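Local structure of maleylacetate reductase (Rhizobium, 3W5S) at residues Ala278-Tyr283 with Gln362-Gly367; Val288-Pro293 with Cys348-Glu353. The protein reduces maleylacetate to 3-oxoadipate with NADH in the catabolism of gamma-resorcylate, working as a homodimer of the iron-containing alcohol dehydrogenase family. All blocks are in the same frame, centred on the assembly; numbering follows the deposited sequence.

Interaction 1 of 2, residues Ala278-Tyr283 with Gln362-Gly367; sequences AVLLPY and QRAFEG
The ring of Tyr283 lies against the backbone of Arg363 and Ala364, an example of how an aromatic side chain can pack on the backbone of a neighbouring helix where that helix carries an alanine. Ala364 CA sits over one ring face in a CH-pi contact, 3.8 Å from the centroid of the Tyr283 ring and 21° off its normal. On the same ring, Tyr283 CD2 meets Ala364 CB at 3.6 Å, while Tyr283 CD1 reaches Arg363 CB at 3.9 Å. Tyr283 keeps CG anti to its own carbonyl carbon, which directs the ring across to the second helix; beyond it the hydroxyl runs on to the helix end at Gly367, whose phi is positive, and hydrogen-bonds Ala368 O. The Arg363 side chain slides past the tyrosine in the opposite direction, its guanidinium plane 55° from the ring. Its NH2 donates to a water that in turn donates to Tyr283 O, so a water bridges the segments, which share no direct hydrogen bond; the ring packs on side-chain carbons and on the backbone of the second helix. The methyl of Ala364 is also met by Leu280, with Leu280 CD2 3.7 Å from Ala364 CB, and Val279 CG1 approaches more loosely beside it. The segment axes come within 9.3 Å at an angle of 126°. In the helical C-terminal domain this pairs helix 273-289 with helix 354-366; Leu280 also packs on helix 257-269, and Tyr283 on Tyr312 of helix 307-318.

Interaction 2 of 2, residues Val288-Pro293 with Cys348-Glu353; sequences VEQAVP and CPRPVE
Arg350 stretches alongside Gln290 and Ala291, where the C-terminal end of helix 273-289 meets the loop leading into helix 354-366 in the all-helical domain of this iron-containing alcohol dehydrogenase fold. The arginine illustrates how a long side chain can join a loop to a helix end through its aliphatic and charged parts alike. From CB, which is directed at the other segment, the chain runs out with CG anti to the backbone N (chi1 -165°) and stays extended to NE. Midway, Arg350 CD passes the methyl of Ala291, with CD to CB at 4.0 Å. At the tip, Arg350 NH1 comes to 3.5 Å from Gln290 CB and also lies near the CG of that glutamine. The two side chains point the same way, the amide plane of Gln290 turned 47° from the guanidinium, and the glutamine bends at chi2 (-79°), which leads its amide away from the loop. The charged end has its polar partner in Tyr287, whose carbonyl oxygen accepts from NH1 and whose ring forms a cation-pi contact with the arginine. The Tyr287 hydroxyl in turn bonds Pro351 O, so this one residue of the helix grips the loop at two places.

Beside the arginine the contact is apolar. The Pro349 ring lies across the valines at about a right angle, its CG 3.8 Å from Val288 CG1 and its CB 4.0 Å from Val292 CG1. The other branch of Val288 turns to the cysteine, with CG2 3.9 Å from Cys348 SG. That sulfur also accepts a weak hydrogen bond within its own loop, from Arg350 N at 3.7 Å.

Both contacts involve helix 273-289, which interaction 1 uses in its middle and interaction 2 at its C-terminal end. Their centres are 16 Å apart and their nearest atoms about 5 Å, without touching. Along the chain interaction 2 is nested within interaction 1: the order is 278-283, 288-293, 348-353, 362-367. The second partners, too, lie close in sequence, one in the loop before helix 354-366 and the other at the end of that helix. The incoming loop and the helix it leads into are thus both packed on one helix, the loop in a surface contact and the helix in a buried one, within the helical C-terminal domain.

Interaction 1 of 2, residues Ala278-Tyr283 with Gln362-Gly367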
ATOM      1  N   ALA A 278      17.276  10.015  16.756  1.00 13.01           N
ATOM      2  CA  ALA A 278      16.708   9.960  18.090  1.00 12.93           C
ATOM      3  C   ALA A 278      16.770  11.299  18.792  1.00 14.15           C
ATOM      4  O   ALA A 278      15.798  11.703  19.423  1.00 14.53           O
ATOM      5  CB  ALA A 278      17.434   8.923  18.932  1.00 13.76           C
ATOM      6  N   VAL A 279      17.922  11.970  18.697  1.00 13.63           N
ATOM      7  CA  VAL A 279      18.105  13.261  19.358  1.00 13.66           C
ATOM      8  C   VAL A 279      17.250  14.357  18.735  1.00 14.32           C
ATOM      9  O   VAL A 279      16.605  15.118  19.458  1.00 14.24           O
ATOM     10  CB  VAL A 279      19.574  13.681  19.316  1.00 13.52           C
ATOM     11  CG1 VAL A 279      19.688  15.153  19.768  1.00 16.26           C
ATOM     12  CG2 VAL A 279      20.373  12.771  20.254  1.00 14.89           C
ATOM     13  N   LEU A 280      17.200  14.414  17.412  1.00 13.54           N
ATOM     14  CA  LEU A 280      16.521  15.533  16.765  1.00 13.62           C
ATOM     15  C   LEU A 280      15.000  15.421  16.778  1.00 13.68           C
ATOM     16  O   LEU A 280      14.309  16.437  16.772  1.00 13.88           O
ATOM     17  CB  LEU A 280      16.985  15.678  15.312  1.00 13.67           C
ATOM     18  CG  LEU A 280      18.375  16.248  15.133  1.00 14.79           C
ATOM     19  CD1 LEU A 280      18.742  16.180  13.659  1.00 17.00           C
ATOM     20  CD2 LEU A 280      18.410  17.679  15.619  1.00 18.98           C
ATOM     21  N   LEU A 281      14.491  14.192  16.784  1.00 13.10           N
ATOM     22  CA  LEU A 281      13.044  13.993  16.496  1.00 12.98           C
ATOM     23  C   LEU A 281      12.081  14.789  17.399  1.00 13.52           C
ATOM     24  O   LEU A 281      11.145  15.382  16.896  1.00 13.94           O
ATOM     25  CB  LEU A 281      12.710  12.487  16.482  1.00 13.39           C
ATOM     26  CG  LEU A 281      11.283  12.210  15.951  1.00 13.83           C
ATOM     27  CD1 LEU A 281      11.111  12.648  14.494  1.00 16.60           C
ATOM     28  CD2 LEU A 281      10.961  10.739  16.109  1.00 15.86           C
ATOM     29  N   PRO A 282      12.327  14.858  18.719  1.00 13.87           N
ATOM     30  CA  PRO A 282      11.331  15.618  19.510  1.00 13.87           C
ATOM     31  C   PRO A 282      11.308  17.101  19.098  1.00 14.40           C
ATOM     32  O   PRO A 282      10.245  17.759  19.144  1.00 14.12           O
ATOM     33  CB  PRO A 282      11.819  15.428  20.962  1.00 14.51           C
ATOM     34  CG  PRO A 282      12.570  14.103  20.899  1.00 14.06           C
ATOM     35  CD  PRO A 282      13.305  14.156  19.580  1.00 14.11           C
ATOM     36  N   TYR A 283      12.473  17.633  18.710  1.00 14.28           N
ATOM     37  CA  TYR A 283      12.577  19.066  18.370  1.00 14.64           C
ATOM     38  C   TYR A 283      12.002  19.368  16.996  1.00 15.19           C
ATOM     39  O   TYR A 283      11.342  20.381  16.804  1.00 15.81           O
ATOM     40  CB  TYR A 283      14.035  19.576  18.475  1.00 14.53           C
ATOM     41  CG  TYR A 283      14.604  19.292  19.829  1.00 15.00           C
ATOM     42  CD1 TYR A 283      14.266  20.098  20.923  1.00 15.81           C
ATOM     43  CD2 TYR A 283      15.428  18.190  20.046  1.00 15.64           C
ATOM     44  CE1 TYR A 283      14.767  19.805  22.199  1.00 16.44           C
ATOM     45  CE2 TYR A 283      15.955  17.921  21.313  1.00 16.30           C
ATOM     46  CZ  TYR A 283      15.601  18.725  22.365  1.00 17.25           C
ATOM     47  OH  TYR A 283      16.070  18.468  23.625  1.00 19.30           O
ATOM     48  N   GLN A 362      20.169  24.577  18.252  1.00 19.02           N
ATOM     49  CA  GLN A 362      20.572  24.987  19.607  1.00 20.34           C
ATOM     50  C   GLN A 362      19.747  24.290  20.682  1.00 19.60           C
ATOM     51  O   GLN A 362      20.296  23.807  21.663  1.00 19.56           O
ATOM     52  CB  GLN A 362      20.528  26.507  19.795  1.00 21.33           C
ATOM     53  CG  GLN A 362      21.121  26.940  21.137  1.00 26.25           C
ATOM     54  CD  GLN A 362      22.614  26.674  21.204  1.00 31.29           C
ATOM     55  OE1 GLN A 362      23.345  26.963  20.250  1.00 35.58           O
ATOM     56  NE2 GLN A 362      23.082  26.117  22.331  1.00 31.75           N
ATOM     57  N   ARG A 363      18.434  24.187  20.474  1.00 18.92           N
ATOM     58  CA  ARG A 363      17.596  23.437  21.405  1.00 19.39           C
ATOM     59  C   ARG A 363      18.033  21.965  21.491  1.00 18.44           C
ATOM     60  O   ARG A 363      18.123  21.410  22.580  1.00 19.26           O
ATOM     61  CB  ARG A 363      16.112  23.538  21.011  1.00 19.68           C
ATOM     62  CG  ARG A 363      15.561  24.962  21.176  1.00 21.90           C
ATOM     63  CD  ARG A 363      14.035  25.017  21.050  1.00 23.99           C
ATOM     64  NE  ARG A 363      13.514  24.736  19.711  1.00 26.33           N
ATOM     65  CZ  ARG A 363      13.479  25.594  18.690  1.00 25.65           C
ATOM     66  NH1 ARG A 363      13.967  26.825  18.809  1.00 28.73           N
ATOM     67  NH2 ARG A 363      12.946  25.213  17.535  1.00 25.21           N
ATOM     68  N   ALA A 364      18.313  21.351  20.340  1.00 17.60           N
ATOM     69  CA  ALA A 364      18.708  19.939  20.319  1.00 16.55           C
ATOM     70  C   ALA A 364      20.081  19.734  20.946  1.00 17.02           C
ATOM     71  O   ALA A 364      20.328  18.711  21.569  1.00 17.19           O
ATOM     72  CB  ALA A 364      18.660  19.390  18.894  1.00 16.30           C
ATOM     73  N   PHE A 365      20.943  20.749  20.835  1.00 17.62           N
ATOM     74  CA  PHE A 365      22.271  20.703  21.448  1.00 18.81           C
ATOM     75  C   PHE A 365      22.158  20.648  22.967  1.00 19.64           C
ATOM     76  O   PHE A 365      22.889  19.920  23.629  1.00 20.18           O
ATOM     77  CB  PHE A 365      23.085  21.932  21.003  1.00 18.89           C
ATOM     78  CG  PHE A 365      24.454  22.021  21.647  1.00 19.68           C
ATOM     79  CD1 PHE A 365      25.535  21.327  21.116  1.00 19.57           C
ATOM     80  CD2 PHE A 365      24.638  22.757  22.808  1.00 22.19           C
ATOM     81  CE1 PHE A 365      26.779  21.397  21.729  1.00 23.51           C
ATOM     82  CE2 PHE A 365      25.860  22.823  23.418  1.00 25.96           C
ATOM     83  CZ  PHE A 365      26.931  22.145  22.875  1.00 24.41           C
ATOM     84  N   GLU A 366      21.218  21.426  23.498  1.00 20.13           N
ATOM     85  CA  GLU A 366      20.990  21.537  24.918  1.00 21.83           C
ATOM     86  C   GLU A 366      20.293  20.307  25.504  1.00 21.62           C
ATOM     87  O   GLU A 366      20.567  19.919  26.628  1.00 22.48           O
ATOM     88  CB  GLU A 366      20.244  22.845  25.186  1.00 22.88           C
ATOM     89  CG  GLU A 366      21.219  24.017  25.000  1.00 28.37           C
ATOM     90  CD  GLU A 366      20.582  25.350  24.706  1.00 33.90           C
ATOM     91  OE1 GLU A 366      19.338  25.419  24.583  1.00 37.18           O
ATOM     92  OE2 GLU A 366      21.347  26.340  24.595  1.00 35.57           O
ATOM     93  N   GLY A 367      19.386  19.701  24.736  1.00 20.26           N
ATOM     94  CA  GLY A 367      18.764  18.440  25.140  1.00 20.20           C
ATOM     95  C   GLY A 367      17.659  18.514  26.187  1.00 19.85           C
ATOM     96  O   GLY A 367      17.339  17.493  26.781  1.00 21.13           O
TER
HETATM   97  O   HOH W   1      11.702  22.703  18.329  1.00 17.04           O

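Interaction 2 of 2, residues Val288-Pro293 with Cys348-Glu353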
ATOM      1  N   VAL A 288       7.325  21.533  13.828  1.00 15.03           N
ATOM      2  CA  VAL A 288       6.266  21.407  12.833  1.00 14.41           C
ATOM      3  C   VAL A 288       4.884  21.416  13.501  1.00 14.63           C
ATOM      4  O   VAL A 288       3.902  21.925  12.938  1.00 15.04           O
ATOM      5  CB  VAL A 288       6.501  20.135  11.997  1.00 14.77           C
ATOM      6  CG1 VAL A 288       5.365  19.897  11.027  1.00 15.53           C
ATOM      7  CG2 VAL A 288       7.819  20.291  11.204  1.00 16.40           C
ATOM      8  N   GLU A 289       4.804  20.831  14.693  1.00 15.32           N
ATOM      9  CA  GLU A 289       3.521  20.712  15.405  1.00 16.18           C
ATOM     10  C   GLU A 289       2.897  22.064  15.737  1.00 17.45           C
ATOM     11  O   GLU A 289       1.683  22.166  15.876  1.00 18.13           O
ATOM     12  CB  GLU A 289       3.716  19.866  16.680  1.00 17.18           C
ATOM     13  CG  GLU A 289       2.441  19.499  17.403  1.00 20.47           C
ATOM     14  CD  GLU A 289       2.686  18.539  18.557  1.00 23.52           C
ATOM     15  OE1 GLU A 289       3.822  18.547  19.102  1.00 22.76           O
ATOM     16  OE2 GLU A 289       1.732  17.779  18.888  1.00 21.95           O
ATOM     17  N   GLN A 290       3.716  23.103  15.837  1.00 17.93           N
ATOM     18  CA  GLN A 290       3.208  24.450  16.070  1.00 19.87           C
ATOM     19  C   GLN A 290       2.312  24.895  14.933  1.00 19.87           C
ATOM     20  O   GLN A 290       1.347  25.627  15.158  1.00 22.08           O
ATOM     21  CB  GLN A 290       4.377  25.421  16.202  1.00 21.23           C
ATOM     22  CG  GLN A 290       5.119  25.239  17.492  1.00 24.87           C
ATOM     23  CD  GLN A 290       4.390  25.904  18.657  1.00 31.71           C
ATOM     24  OE1 GLN A 290       4.003  25.250  19.628  1.00 35.97           O
ATOM     25  NE2 GLN A 290       4.189  27.214  18.556  1.00 36.66           N
ATOM     26  N   ALA A 291       2.618  24.429  13.723  1.00 18.73           N
ATOM     27  CA  ALA A 291       1.905  24.857  12.521  1.00 19.32           C
ATOM     28  C   ALA A 291       0.782  23.928  12.063  1.00 18.72           C
ATOM     29  O   ALA A 291      -0.277  24.412  11.604  1.00 19.88           O
ATOM     30  CB  ALA A 291       2.918  25.062  11.381  1.00 20.40           C
ATOM     31  N   VAL A 292       0.981  22.616  12.219  1.00 17.61           N
ATOM     32  CA  VAL A 292       0.004  21.620  11.768  1.00 17.03           C
ATOM     33  C   VAL A 292      -0.328  20.615  12.867  1.00 16.50           C
ATOM     34  O   VAL A 292      -0.161  19.394  12.686  1.00 15.60           O
ATOM     35  CB  VAL A 292       0.432  20.903  10.458  1.00 16.64           C
ATOM     36  CG1 VAL A 292       0.423  21.898   9.303  1.00 17.88           C
ATOM     37  CG2 VAL A 292       1.795  20.238  10.577  1.00 15.17           C
ATOM     38  N   PRO A 293      -0.810  21.109  14.028  1.00 16.82           N
ATOM     39  CA  PRO A 293      -1.040  20.172  15.122  1.00 17.14           C
ATOM     40  C   PRO A 293      -2.096  19.131  14.795  1.00 17.80           C
ATOM     41  O   PRO A 293      -2.031  18.023  15.319  1.00 17.81           O
ATOM     42  CB  PRO A 293      -1.497  21.073  16.279  1.00 17.55           C
ATOM     43  CG  PRO A 293      -2.068  22.275  15.627  1.00 18.63           C
ATOM     44  CD  PRO A 293      -1.175  22.485  14.411  1.00 17.68           C
ATOM     45  N   CYS A 348       8.596  21.491   3.750  1.00 19.33           N
ATOM     46  CA  CYS A 348       8.068  21.545   5.126  1.00 18.84           C
ATOM     47  C   CYS A 348       6.808  22.436   5.179  1.00 18.77           C
ATOM     48  O   CYS A 348       6.762  23.462   4.506  1.00 19.96           O
ATOM     49  CB  CYS A 348       9.142  22.142   6.034  1.00 18.70           C
ATOM     50  SG  CYS A 348       8.769  22.003   7.815  1.00 18.99           S
ATOM     51  N   PRO A 349       5.787  22.071   5.989  1.00 18.85           N
ATOM     52  CA  PRO A 349       4.585  22.916   6.092  1.00 20.16           C
ATOM     53  C   PRO A 349       4.830  24.252   6.795  1.00 21.83           C
ATOM     54  O   PRO A 349       4.008  25.151   6.679  1.00 23.19           O
ATOM     55  CB  PRO A 349       3.573  22.037   6.871  1.00 20.36           C
ATOM     56  CG  PRO A 349       4.358  20.967   7.477  1.00 18.29           C
ATOM     57  CD  PRO A 349       5.619  20.774   6.672  1.00 18.43           C
ATOM     58  N   ARG A 350       5.964  24.369   7.484  1.00 22.11           N
ATOM     59  CA  ARG A 350       6.411  25.609   8.111  1.00 24.45           C
ATOM     60  C   ARG A 350       7.666  26.086   7.350  1.00 24.81           C
ATOM     61  O   ARG A 350       8.491  25.241   6.954  1.00 25.45           O
ATOM     62  CB  ARG A 350       6.731  25.291   9.585  1.00 23.96           C
ATOM     63  CG  ARG A 350       6.863  26.479  10.474  1.00 28.07           C
ATOM     64  CD  ARG A 350       6.750  26.129  11.934  1.00 26.48           C
ATOM     65  NE  ARG A 350       7.193  27.290  12.668  1.00 28.17           N
ATOM     66  CZ  ARG A 350       7.526  27.338  13.948  1.00 29.72           C
ATOM     67  NH1 ARG A 350       7.454  26.271  14.720  1.00 28.34           N
ATOM     68  NH2 ARG A 350       7.923  28.496  14.467  1.00 33.30           N
ATOM     69  N   PRO A 351       7.834  27.411   7.146  1.00 25.38           N
ATOM     70  CA  PRO A 351       9.082  27.931   6.577  1.00 26.06           C
ATOM     71  C   PRO A 351      10.233  27.484   7.455  1.00 25.98           C
ATOM     72  O   PRO A 351      10.089  27.455   8.680  1.00 27.08           O
ATOM     73  CB  PRO A 351       8.924  29.453   6.688  1.00 26.79           C
ATOM     74  CG  PRO A 351       7.461  29.678   6.615  1.00 27.11           C
ATOM     75  CD  PRO A 351       6.860  28.494   7.374  1.00 25.77           C
ATOM     76  N   VAL A 352      11.349  27.129   6.832  1.00 25.65           N
ATOM     77  CA  VAL A 352      12.517  26.634   7.555  1.00 27.18           C
ATOM     78  C   VAL A 352      13.772  27.386   7.099  1.00 27.30           C
ATOM     79  O   VAL A 352      14.667  26.813   6.457  1.00 29.24           O
ATOM     80  CB  VAL A 352      12.657  25.067   7.446  1.00 26.65           C
ATOM     81  CG1 VAL A 352      11.609  24.368   8.306  1.00 28.06           C
ATOM     82  CG2 VAL A 352      12.540  24.576   6.009  1.00 29.26           C
ATOM     83  N   GLU A 353      13.839  28.663   7.450  1.00 26.90           N
ATOM     84  CA  GLU A 353      15.003  29.481   7.093  1.00 27.20           C
ATOM     85  C   GLU A 353      16.118  29.311   8.120  1.00 26.21           C
ATOM     86  O   GLU A 353      15.906  28.705   9.178  1.00 24.77           O
ATOM     87  CB  GLU A 353      14.620  30.956   6.872  1.00 28.50           C
ATOM     88  CG  GLU A 353      13.747  31.188   5.628  1.00 30.45           C
TER